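PDB 3GZ8: MutT/nudix family protein from Shewanella oneidensis, which is an ADP-ribose-dependent transcriptional regulator of NAD metabolism, whose Nudix domain, the part present here, binds ADP-ribose. Local coordinates for residues P84-Q89 against Y109-S114; D26-T31 against W53-G58; N96-R101 against A142-Q147. All coordinates share one frame; numbering follows the deposited sequence.

In the fold
All three contacts lie within the Nudix domain. Contact 2 comes first along the chain and is closed before the others open; contacts 1 and 3 interleave, segment 96-101 coming between 84-89 and 109-114. The centres of contacts 1 and 2 are about 11 Å apart on one sheet, where strand 104-113 runs parallel to its neighbour 22-33. Contact 3 is about 14 Å from contact 2, centre to centre, and is joined to it through His-145 and Leu-55; both touch the ADP-ribose. Contact 1 sits about 22 Å from contact 3, at the open end of the hairpin 88-95/104-113, whose connecting loop carries residues 96-101 of contact 3 to the ligand.

Contact 1: P84-Q89 against Y109-S114; sequences PPYIEQ and YTALMS
The ring of Tyr-86 carries the methyl of Ala-111 over one face, shifted toward the rim, with Ala-111 CB 4.1 Å from the ring centroid in a CH-pi contact. With CG of Tyr-86 set between its backbone N and carbonyl carbon (chi1 68°), the ring leans onto strand 104-113 and its hydroxyl meets the backbone there. Leu-112 N donates to Tyr-86 OH over 3.1 Å in a straight bond (179°), a side-chain acceptor used where 84-89 is still loop.

The second ring of the contact is Tyr-109, and Gln-89 CG lies 4.0 Å above one of its faces, again toward the rim. Ile-87 crosses Tyr-109 at about a right angle, its CG1 3.6 Å from the tyrosine CB. A serine in place of Tyr-109 would remove the ring, so that the Gln-89 chain would probably lose the face it lies on and a gap would open against Leu-68 and Val-72 of helix 68-80.

Between the rings the backbones join as an antiparallel hydrogen-bonded pair: Thr-110 N gives to Glu-88 O at 2.8 Å, and Glu-88 N returns a longer bond to Thr-110 O at 3.2 Å. The two side chains run alongside each other, and the Glu-88 carboxylate goes on to a salt bridge with Arg-155. Farther along, Pro-85 lies across Met-113, with CD 3.4 Å from the methionine CB.

The contact lies at the open end of the hairpin, where strand 88-95 begins and 104-113 runs out. Ile-87 and Tyr-109 pack on Val-72 of helix 68-80, Thr-110 and Leu-112 touch helix 145-156, and strand 22-33 borders 104-113, its Val-28 O accepting from Thr-110 OG1.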
loop_
_atom_site.group_PDB
_atom_site.type_symbol
_atom_site.label_atom_id
_atom_site.label_comp_id
_atom_site.label_asym_id
_atom_site.label_seq_id
_atom_site.Cartn_x
_atom_site.Cartn_y
_atom_site.Cartn_z
ATOM N N PRO A 84 -18.324 6.382 -6.715
ATOM C CA PRO A 84 -19.002 5.352 -5.923
ATOM C C PRO A 84 -19.551 5.889 -4.592
ATOM O O PRO A 84 -19.030 6.885 -4.061
ATOM C CB PRO A 84 -17.885 4.334 -5.654
ATOM C CG PRO A 84 -16.642 5.143 -5.673
ATOM C CD PRO A 84 -16.862 6.190 -6.731
ATOM N N PRO A 85 -20.571 5.211 -4.034
ATOM C CA PRO A 85 -21.197 5.609 -2.783
ATOM C C PRO A 85 -20.255 5.523 -1.582
ATOM O O PRO A 85 -20.478 6.183 -0.566
ATOM C CB PRO A 85 -22.354 4.607 -2.646
ATOM C CG PRO A 85 -21.947 3.456 -3.415
ATOM C CD PRO A 85 -21.180 3.976 -4.562
ATOM N N TYR A 86 -19.207 4.718 -1.717
ATOM C CA TYR A 86 -18.182 4.553 -0.683
ATOM C C TYR A 86 -17.000 3.946 -1.404
ATOM O O TYR A 86 -17.116 3.594 -2.574
ATOM C CB TYR A 86 -18.663 3.624 0.447
ATOM C CG TYR A 86 -18.838 2.171 0.037
ATOM C CD1 TYR A 86 -17.778 1.265 0.144
ATOM C CD2 TYR A 86 -20.066 1.703 -0.452
ATOM C CE1 TYR A 86 -17.926 -0.076 -0.240
ATOM C CE2 TYR A 86 -20.235 0.377 -0.829
ATOM C CZ TYR A 86 -19.156 -0.506 -0.728
ATOM O OH TYR A 86 -19.298 -1.809 -1.095
ATOM N N ILE A 87 -15.859 3.840 -0.727
ATOM C CA ILE A 87 -14.707 3.138 -1.295
ATOM C C ILE A 87 -14.033 2.396 -0.133
ATOM O O ILE A 87 -13.847 2.967 0.958
ATOM C CB ILE A 87 -13.761 4.132 -2.086
ATOM C CG1 ILE A 87 -12.868 3.414 -3.083
ATOM C CG2 ILE A 87 -12.881 4.982 -1.170
ATOM C CD1 ILE A 87 -13.571 2.754 -4.247
ATOM N N GLU A 88 -13.736 1.116 -0.319
ATOM C CA GLU A 88 -13.029 0.373 0.723
ATOM C C GLU A 88 -11.789 -0.294 0.176
ATOM O O GLU A 88 -11.739 -0.741 -0.976
ATOM C CB GLU A 88 -13.930 -0.620 1.495
ATOM C CG GLU A 88 -14.203 -1.919 0.797
ATOM C CD GLU A 88 -14.975 -2.922 1.668
ATOM O OE1 GLU A 88 -14.765 -4.149 1.509
ATOM O OE2 GLU A 88 -15.787 -2.495 2.513
ATOM N N GLN A 89 -10.780 -0.319 1.022
ATOM C CA GLN A 89 -9.499 -0.840 0.666
ATOM C C GLN A 89 -9.656 -2.310 0.529
ATOM O O GLN A 89 -10.297 -2.926 1.366
ATOM C CB GLN A 89 -8.498 -0.525 1.764
ATOM C CG GLN A 89 -7.103 -0.373 1.230
ATOM C CD GLN A 89 -6.192 0.202 2.242
ATOM O OE1 GLN A 89 -6.022 1.417 2.323
ATOM N NE2 GLN A 89 -5.622 -0.651 3.052
ATOM N N TYR A 109 -8.725 -0.734 -4.285
ATOM C CA TYR A 109 -9.956 -0.476 -3.591
ATOM C C TYR A 109 -11.110 -1.157 -4.306
ATOM O O TYR A 109 -10.969 -1.592 -5.454
ATOM C CB TYR A 109 -10.210 1.015 -3.571
ATOM C CG TYR A 109 -9.306 1.764 -2.634
ATOM C CD1 TYR A 109 -9.724 2.095 -1.344
ATOM C CD2 TYR A 109 -8.017 2.133 -3.029
ATOM C CE1 TYR A 109 -8.882 2.790 -0.473
ATOM C CE2 TYR A 109 -7.176 2.837 -2.171
ATOM C CZ TYR A 109 -7.602 3.151 -0.913
ATOM O OH TYR A 109 -6.739 3.815 -0.090
ATOM N N THR A 110 -12.267 -1.238 -3.650
ATOM C CA THR A 110 -13.390 -1.909 -4.234
ATOM C C THR A 110 -14.695 -1.307 -3.739
ATOM O O THR A 110 -14.771 -0.773 -2.634
ATOM C CB THR A 110 -13.329 -3.450 -3.966
ATOM O OG1 THR A 110 -14.354 -4.108 -4.711
ATOM C CG2 THR A 110 -13.539 -3.783 -2.486
ATOM N N ALA A 111 -15.726 -1.350 -4.565
ATOM C CA ALA A 111 -17.043 -1.073 -4.053
ATOM C C ALA A 111 -18.072 -1.861 -4.841
ATOM O O ALA A 111 -17.845 -2.200 -6.008
ATOM C CB ALA A 111 -17.352 0.437 -4.085
ATOM N N LEU A 112 -19.195 -2.149 -4.187
ATOM C CA LEU A 112 -20.388 -2.615 -4.865
ATOM C C LEU A 112 -21.377 -1.461 -4.837
ATOM O O LEU A 112 -21.561 -0.852 -3.778
ATOM C CB LEU A 112 -20.967 -3.837 -4.148
ATOM C CG LEU A 112 -22.349 -4.321 -4.599
ATOM C CD1 LEU A 112 -22.275 -4.865 -6.049
ATOM C CD2 LEU A 112 -22.954 -5.361 -3.591
ATOM N N MET A 113 -22.015 -1.163 -5.973
ATOM C CA MET A 113 -22.834 0.053 -6.090
ATOM C C MET A 113 -23.932 -0.051 -7.160
ATOM O O MET A 113 -23.947 -1.003 -7.952
ATOM C CB MET A 113 -21.930 1.227 -6.471
ATOM C CG MET A 113 -21.120 0.942 -7.743
ATOM S SD MET A 113 -20.071 2.258 -8.355
ATOM C CE MET A 113 -21.236 3.597 -8.531
ATOM N N SER A 114 -24.830 0.936 -7.192
ATOM C CA SER A 114 -25.840 1.017 -8.234
ATOM C C SER A 114 -25.213 1.558 -9.492
ATOM O O SER A 114 -24.232 2.288 -9.438
ATOM C CB SER A 114 -27.006 1.899 -7.805
ATOM O OG SER A 114 -27.503 1.460 -6.548
#

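Contact 2: D26-T31 against W53-G58; sequences DAVLFT and WGLPGG. With APR (adenosine-5-diphosphoribose), chain E.
Asp-26 on strand 22-33 and the Leu-Pro-Gly-Gly run 55-58, at the start of the Nudix-box region, meet beside the terminal ribose of the bound ADP-ribose. The aspartate is the polar end of the contact. Its CG stands anti to the carbonyl carbon (chi1 -81°), which turns the carboxylate to the terminal ribose, one oxygen for each vicinal hydroxyl. Ligand O3D donates to Asp-26 OD1 at 2.7 Å, and O2D to Asp-26 OD2 at the same 2.7 Å. Thr-106 OG1 also bonds OD2, so that oxygen is held from the protein side as well.

Asp-26 faces Gly-57 as an antiparallel non-hydrogen-bonded pair, with OD1 only 3.6 Å from Gly-57 CA, and the absence of a side chain at Gly-57 leaves room for the carboxylate. Gly-58 has backbone angles that a side chain would strain, and its CA lies 4.0 Å from ligand C5D. One backbone bond ties the segments: Ala-27 N to Pro-56 O, 3.2 Å long and bent (138°). Leu-55 packs on the adjoining strand residues, its CD2 lying 3.3 Å from Ala-27 O and 3.7 Å from Val-28 CG2.

Around this buried junction, Ala-27 and Pro-56 rest on Leu-76 of helix 68-80, while Val-28 meets Ala-152 of helix 145-156, the sheet lying between the two helices as in the Nudix sandwich. Leu-55 N bonds His-145 ND1 at the start of the latter helix, and Asp-26 pairs through its backbone with Val-107 and Tyr-109 of strand 104-113.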
loop_
_atom_site.group_PDB
_atom_site.type_symbol
_atom_site.label_atom_id
_atom_site.label_comp_id
_atom_site.label_asym_id
_atom_site.label_seq_id
_atom_site.Cartn_x
_atom_site.Cartn_y
_atom_site.Cartn_z
ATOM N N ASP A 26 -5.735 1.475 -7.495
ATOM C CA ASP A 26 -6.618 0.870 -8.496
ATOM C C ASP A 26 -7.975 0.700 -7.848
ATOM O O ASP A 26 -8.056 0.621 -6.619
ATOM C CB ASP A 26 -6.096 -0.498 -8.930
ATOM C CG ASP A 26 -4.999 -0.408 -9.971
ATOM O OD1 ASP A 26 -5.258 0.100 -11.080
ATOM O OD2 ASP A 26 -3.884 -0.872 -9.693
ATOM N N ALA A 27 -9.038 0.646 -8.640
ATOM C CA ALA A 27 -10.358 0.413 -8.063
ATOM C C ALA A 27 -11.075 -0.655 -8.842
ATOM O O ALA A 27 -11.039 -0.656 -10.089
ATOM C CB ALA A 27 -11.192 1.686 -8.033
ATOM N N VAL A 28 -11.732 -1.560 -8.108
ATOM C CA VAL A 28 -12.643 -2.528 -8.728
ATOM C C VAL A 28 -14.061 -2.204 -8.301
ATOM O O VAL A 28 -14.471 -2.509 -7.155
ATOM C CB VAL A 28 -12.305 -3.970 -8.333
ATOM C CG1 VAL A 28 -13.177 -4.948 -9.084
ATOM C CG2 VAL A 28 -10.829 -4.272 -8.591
ATOM N N LEU A 29 -14.825 -1.607 -9.216
ATOM C CA LEU A 29 -16.206 -1.258 -8.904
ATOM C C LEU A 29 -17.196 -2.208 -9.540
ATOM O O LEU A 29 -17.167 -2.441 -10.749
ATOM C CB LEU A 29 -16.523 0.176 -9.301
ATOM C CG LEU A 29 -15.739 1.332 -8.687
ATOM C CD1 LEU A 29 -16.435 2.621 -9.079
ATOM C CD2 LEU A 29 -15.585 1.201 -7.137
ATOM N N PHE A 30 -18.084 -2.738 -8.711
ATOM C CA PHE A 30 -19.063 -3.686 -9.153
ATOM C C PHE A 30 -20.465 -3.065 -9.163
ATOM O O PHE A 30 -20.788 -2.187 -8.336
ATOM C CB PHE A 30 -19.068 -4.898 -8.218
ATOM C CG PHE A 30 -17.878 -5.853 -8.379
ATOM C CD1 PHE A 30 -17.568 -6.420 -9.594
ATOM C CD2 PHE A 30 -17.131 -6.243 -7.265
ATOM C CE1 PHE A 30 -16.516 -7.328 -9.711
ATOM C CE2 PHE A 30 -16.069 -7.147 -7.380
ATOM C CZ PHE A 30 -15.774 -7.696 -8.598
ATOM N N THR A 31 -21.302 -3.528 -10.087
ATOM C CA THR A 31 -22.706 -3.178 -10.074
ATOM C C THR A 31 -23.562 -4.323 -10.596
ATOM O O THR A 31 -23.071 -5.198 -11.299
ATOM C CB THR A 31 -23.007 -1.867 -10.883
ATOM O OG1 THR A 31 -24.356 -1.459 -10.631
ATOM C CG2 THR A 31 -22.871 -2.085 -12.371
ATOM N N TRP A 53 -8.012 -3.124 -22.176
ATOM C CA TRP A 53 -8.837 -2.776 -21.055
ATOM C C TRP A 53 -8.138 -3.189 -19.759
ATOM O O TRP A 53 -7.400 -4.179 -19.723
ATOM C CB TRP A 53 -10.189 -3.459 -21.175
ATOM C CG TRP A 53 -10.975 -3.027 -22.352
ATOM C CD1 TRP A 53 -10.900 -3.537 -23.631
ATOM C CD2 TRP A 53 -11.990 -2.002 -22.384
ATOM N NE1 TRP A 53 -11.808 -2.894 -24.445
ATOM C CE2 TRP A 53 -12.485 -1.948 -23.712
ATOM C CE3 TRP A 53 -12.519 -1.128 -21.424
ATOM C CZ2 TRP A 53 -13.486 -1.061 -24.098
ATOM C CZ3 TRP A 53 -13.504 -0.245 -21.797
ATOM C CH2 TRP A 53 -13.986 -0.215 -23.133
ATOM N N GLY A 54 -8.367 -2.395 -18.716
ATOM C CA GLY A 54 -7.976 -2.728 -17.340
ATOM C C GLY A 54 -8.752 -1.835 -16.383
ATOM O O GLY A 54 -9.687 -1.116 -16.812
ATOM N N LEU A 55 -8.337 -1.834 -15.109
ATOM C CA LEU A 55 -9.019 -1.077 -14.038
ATOM C C LEU A 55 -8.661 0.406 -14.034
ATOM O O LEU A 55 -7.533 0.775 -14.338
ATOM C CB LEU A 55 -8.691 -1.640 -12.649
ATOM C CG LEU A 55 -9.065 -3.085 -12.361
ATOM C CD1 LEU A 55 -8.203 -3.667 -11.203
ATOM C CD2 LEU A 55 -10.550 -3.190 -12.079
ATOM N N PRO A 56 -9.628 1.261 -13.661
ATOM C CA PRO A 56 -9.325 2.680 -13.492
ATOM C C PRO A 56 -8.395 2.848 -12.306
ATOM O O PRO A 56 -8.790 2.530 -11.188
ATOM C CB PRO A 56 -10.689 3.308 -13.177
ATOM C CG PRO A 56 -11.581 2.164 -12.769
ATOM C CD PRO A 56 -11.034 0.922 -13.355
ATOM N N GLY A 57 -7.170 3.306 -12.547
ATOM C CA GLY A 57 -6.204 3.533 -11.476
ATOM C C GLY A 57 -5.316 4.736 -11.762
ATOM O O GLY A 57 -5.681 5.608 -12.583
ATOM N N GLY A 58 -4.158 4.807 -11.096
ATOM C CA GLY A 58 -3.271 5.920 -11.340
ATOM C C GLY A 58 -2.319 6.318 -10.238
ATOM O O GLY A 58 -2.248 5.676 -9.174
HETATM N N1 APR E . 4.807 8.917 -11.099
HETATM C C2 APR E . 3.892 9.888 -11.332
HETATM N N3 APR E . 3.353 10.109 -12.545
HETATM C C4 APR E . 3.710 9.331 -13.610
HETATM C C5 APR E . 4.687 8.246 -13.414
HETATM C C6 APR E . 5.248 8.072 -12.071
HETATM N N6 APR E . 6.166 7.092 -11.839
HETATM N N7 APR E . 4.861 7.643 -14.594
HETATM C C8 APR E . 4.050 8.272 -15.485
HETATM N N9 APR E . 3.380 9.286 -14.901
HETATM C "C1'" APR E . 2.420 10.183 -15.564
HETATM C "C2'" APR E . 2.831 10.473 -17.001
HETATM O "O2'" APR E . 2.404 11.805 -17.331
HETATM C "C3'" APR E . 2.016 9.510 -17.833
HETATM O "O3'" APR E . 1.729 10.039 -19.129
HETATM O "O4'" APR E . 1.150 9.543 -15.632
HETATM C "C4'" APR E . 0.760 9.352 -16.988
HETATM C "C5'" APR E . 0.164 7.970 -17.045
HETATM O "O5'" APR E . -1.090 8.065 -16.361
HETATM P PA APR E . -2.051 6.784 -16.398
HETATM O O1A APR E . -2.229 6.303 -17.833
HETATM O O2A APR E . -3.241 7.135 -15.569
HETATM O O3A APR E . -1.045 5.820 -15.571
HETATM P PB APR E . -1.032 4.224 -15.740
HETATM O O1B APR E . -0.102 3.865 -16.851
HETATM O O2B APR E . -2.483 3.848 -15.719
HETATM O O5D APR E . -0.278 3.652 -14.433
HETATM C C5D APR E . -1.049 3.274 -13.286
HETATM O O4D APR E . 0.059 1.142 -13.104
HETATM O O1D APR E . 1.060 -0.496 -11.768
HETATM C C1D APR E . -0.107 -0.135 -12.509
HETATM O O2D APR E . -2.064 -1.225 -11.647
HETATM C C2D APR E . -1.332 0.014 -11.627
HETATM O O3D APR E . -3.335 0.796 -12.841
HETATM C C3D APR E . -2.114 1.199 -12.202
HETATM C C4D APR E . -1.212 1.759 -13.294
#

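Contact 3: N96-R101 against A142-Q147; sequences NSRDAR and AFDHLQ. With APR (adenosine-5-diphosphoribose), chain E.
Arg-98 and Asp-144 form the tight part of this contact, a side-on salt bridge of two bonds, the NE one the straighter (165°). Arg-98 NE reaches Asp-144 OD2 at 2.8 Å, from above the carboxylate plane, and NH2 reaches OD1 at 2.7 Å; the two flat groups are turned 47° apart. The guanidinium also reaches the ligand, NH1 bonding ribose O1D and NH2 bonding O2D, which His-145 NE2 also holds, 2.8 Å away; NH1 has a second partner in Ser-104 OG. Asp-99 takes a hydrogen bond from O1D through OD2 and is itself gripped by Arg-101, whose NE lies 2.9 Å from Asp-99 OD1. Arg-101 NH1 bonds ligand O1B at 2.9 Å.

Phe-143 packs against this network: ligand C1D sits 3.6 Å above the centre of one face, while Arg-98 O comes to the ring edge. By contrast, Asn-96, Ser-97 and Gln-147 are exposed and touch nothing across the contact, although Asn-96 packs on Glu-66 of the second subunit.

Charge-paired arginines and aspartates, with an aromatic face against the sugar, thus help build the terminal-ribose and phosphate end of this Nudix domain's ADP-ribose site, Asp-26 adding its grip on the ribose hydroxyls.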
loop_
_atom_site.group_PDB
_atom_site.type_symbol
_atom_site.label_atom_id
_atom_site.label_comp_id
_atom_site.label_asym_id
_atom_site.label_seq_id
_atom_site.Cartn_x
_atom_site.Cartn_y
_atom_site.Cartn_z
ATOM N N ASN A 96 8.226 -6.918 -7.810
ATOM C CA ASN A 96 9.091 -6.496 -8.918
ATOM C C ASN A 96 8.675 -6.926 -10.329
ATOM O O ASN A 96 9.318 -6.512 -11.302
ATOM C CB ASN A 96 10.560 -6.855 -8.642
ATOM C CG ASN A 96 10.834 -8.357 -8.643
ATOM O OD1 ASN A 96 10.000 -9.190 -9.031
ATOM N ND2 ASN A 96 12.028 -8.705 -8.203
ATOM N N SER A 97 7.595 -7.713 -10.432
ATOM C CA SER A 97 7.139 -8.263 -11.717
ATOM C C SER A 97 5.813 -7.700 -12.277
ATOM O O SER A 97 5.562 -7.807 -13.480
ATOM C CB SER A 97 7.005 -9.782 -11.608
ATOM O OG SER A 97 6.052 -10.127 -10.601
ATOM N N ARG A 98 4.952 -7.135 -11.437
ATOM C CA ARG A 98 3.597 -6.803 -11.906
ATOM C C ARG A 98 3.584 -5.630 -12.929
ATOM O O ARG A 98 2.654 -5.507 -13.750
ATOM C CB ARG A 98 2.655 -6.537 -10.714
ATOM C CG ARG A 98 3.076 -5.361 -9.809
ATOM C CD ARG A 98 2.013 -4.960 -8.744
ATOM N NE ARG A 98 0.722 -4.739 -9.383
ATOM C CZ ARG A 98 0.326 -3.594 -9.945
ATOM N NH1 ARG A 98 1.104 -2.506 -9.914
ATOM N NH2 ARG A 98 -0.879 -3.532 -10.514
ATOM N N ASP A 99 4.611 -4.776 -12.862
ATOM C CA ASP A 99 4.708 -3.579 -13.698
ATOM C C ASP A 99 6.110 -3.487 -14.297
ATOM O O ASP A 99 7.095 -3.236 -13.583
ATOM C CB ASP A 99 4.400 -2.319 -12.870
ATOM C CG ASP A 99 4.002 -1.114 -13.730
ATOM O OD1 ASP A 99 4.677 -0.804 -14.739
ATOM O OD2 ASP A 99 2.994 -0.458 -13.400
ATOM N N ALA A 100 6.203 -3.669 -15.615
ATOM C CA ALA A 100 7.514 -3.617 -16.310
ATOM C C ALA A 100 8.296 -2.324 -16.070
ATOM O O ALA A 100 9.517 -2.350 -16.095
ATOM C CB ALA A 100 7.364 -3.888 -17.783
ATOM N N ARG A 101 7.599 -1.221 -15.798
ATOM C CA ARG A 101 8.224 0.070 -15.473
ATOM C C ARG A 101 9.117 0.058 -14.229
ATOM O O ARG A 101 9.891 1.001 -14.001
ATOM C CB ARG A 101 7.175 1.178 -15.347
ATOM C CG ARG A 101 6.454 1.458 -16.633
ATOM C CD ARG A 101 5.348 2.467 -16.463
ATOM N NE ARG A 101 4.208 1.932 -15.736
ATOM C CZ ARG A 101 2.991 2.469 -15.746
ATOM N NH1 ARG A 101 2.740 3.568 -16.454
ATOM N NH2 ARG A 101 2.022 1.904 -15.038
ATOM N N ALA A 142 -4.827 -5.428 -18.512
ATOM C CA ALA A 142 -3.570 -4.786 -18.211
ATOM C C ALA A 142 -3.009 -5.294 -16.897
ATOM O O ALA A 142 -3.783 -5.674 -16.004
ATOM C CB ALA A 142 -3.773 -3.316 -18.147
ATOM N N PHE A 143 -1.675 -5.281 -16.786
ATOM C CA PHE A 143 -0.965 -5.691 -15.583
ATOM C C PHE A 143 -1.612 -6.935 -14.993
ATOM O O PHE A 143 -1.992 -7.857 -15.725
ATOM C CB PHE A 143 -0.934 -4.556 -14.549
ATOM C CG PHE A 143 -0.595 -3.212 -15.134
ATOM C CD1 PHE A 143 0.726 -2.798 -15.233
ATOM C CD2 PHE A 143 -1.605 -2.366 -15.608
ATOM C CE1 PHE A 143 1.041 -1.582 -15.765
ATOM C CE2 PHE A 143 -1.306 -1.134 -16.162
ATOM C CZ PHE A 143 0.031 -0.731 -16.226
ATOM N N ASP A 144 -1.765 -6.943 -13.672
ATOM C CA ASP A 144 -2.342 -8.069 -12.938
ATOM C C ASP A 144 -3.779 -7.777 -12.563
ATOM O O ASP A 144 -4.269 -8.271 -11.533
ATOM C CB ASP A 144 -1.520 -8.332 -11.653
ATOM C CG ASP A 144 -1.400 -7.063 -10.725
ATOM O OD1 ASP A 144 -1.961 -5.974 -11.066
ATOM O OD2 ASP A 144 -0.735 -7.166 -9.656
ATOM N N HIS A 145 -4.457 -6.966 -13.374
ATOM C CA HIS A 145 -5.799 -6.493 -13.029
ATOM C C HIS A 145 -6.828 -7.612 -13.009
ATOM O O HIS A 145 -7.890 -7.470 -12.409
ATOM C CB HIS A 145 -6.255 -5.349 -13.942
ATOM C CG HIS A 145 -5.502 -4.068 -13.733
ATOM N ND1 HIS A 145 -5.873 -2.878 -14.330
ATOM C CD2 HIS A 145 -4.407 -3.791 -12.979
ATOM C CE1 HIS A 145 -5.019 -1.933 -13.970
ATOM N NE2 HIS A 145 -4.123 -2.460 -13.152
ATOM N N LEU A 146 -6.524 -8.731 -13.660
ATOM C CA LEU A 146 -7.392 -9.901 -13.557
ATOM C C LEU A 146 -7.343 -10.460 -12.134
ATOM O O LEU A 146 -8.396 -10.792 -11.583
ATOM C CB LEU A 146 -7.062 -10.984 -14.605
ATOM C CG LEU A 146 -7.807 -12.337 -14.548
ATOM C CD1 LEU A 146 -9.324 -12.192 -14.751
ATOM C CD2 LEU A 146 -7.234 -13.343 -15.565
ATOM N N GLN A 147 -6.151 -10.536 -11.533
ATOM C CA GLN A 147 -6.040 -11.008 -10.137
ATOM C C GLN A 147 -6.771 -10.127 -9.127
ATOM O O GLN A 147 -7.445 -10.638 -8.229
ATOM C CB GLN A 147 -4.586 -11.138 -9.696
ATOM C CG GLN A 147 -3.865 -12.313 -10.293
ATOM C CD GLN A 147 -2.365 -12.072 -10.353
ATOM O OE1 GLN A 147 -1.759 -12.145 -11.433
ATOM N NE2 GLN A 147 -1.759 -11.734 -9.208
HETATM N N1 APR E . 4.807 8.917 -11.099
HETATM C C2 APR E . 3.892 9.888 -11.332
HETATM N N3 APR E . 3.353 10.109 -12.545
HETATM C C4 APR E . 3.710 9.331 -13.610
HETATM C C5 APR E . 4.687 8.246 -13.414
HETATM C C6 APR E . 5.248 8.072 -12.071
HETATM N N6 APR E . 6.166 7.092 -11.839
HETATM N N7 APR E . 4.861 7.643 -14.594
HETATM C C8 APR E . 4.050 8.272 -15.485
HETATM N N9 APR E . 3.380 9.286 -14.901
HETATM C "C1'" APR E . 2.420 10.183 -15.564
HETATM C "C2'" APR E . 2.831 10.473 -17.001
HETATM O "O2'" APR E . 2.404 11.805 -17.331
HETATM C "C3'" APR E . 2.016 9.510 -17.833
HETATM O "O3'" APR E . 1.729 10.039 -19.129
HETATM O "O4'" APR E . 1.150 9.543 -15.632
HETATM C "C4'" APR E . 0.760 9.352 -16.988
HETATM C "C5'" APR E . 0.164 7.970 -17.045
HETATM O "O5'" APR E . -1.090 8.065 -16.361
HETATM P PA APR E . -2.051 6.784 -16.398
HETATM O O1A APR E . -2.229 6.303 -17.833
HETATM O O2A APR E . -3.241 7.135 -15.569
HETATM O O3A APR E . -1.045 5.820 -15.571
HETATM P PB APR E . -1.032 4.224 -15.740
HETATM O O1B APR E . -0.102 3.865 -16.851
HETATM O O2B APR E . -2.483 3.848 -15.719
HETATM O O5D APR E . -0.278 3.652 -14.433
HETATM C C5D APR E . -1.049 3.274 -13.286
HETATM O O4D APR E . 0.059 1.142 -13.104
HETATM O O1D APR E . 1.060 -0.496 -11.768
HETATM C C1D APR E . -0.107 -0.135 -12.509
HETATM O O2D APR E . -2.064 -1.225 -11.647
HETATM C C2D APR E . -1.332 0.014 -11.627
HETATM O O3D APR E . -3.335 0.796 -12.841
HETATM C C3D APR E . -2.114 1.199 -12.202
HETATM C C4D APR E . -1.212 1.759 -13.294
#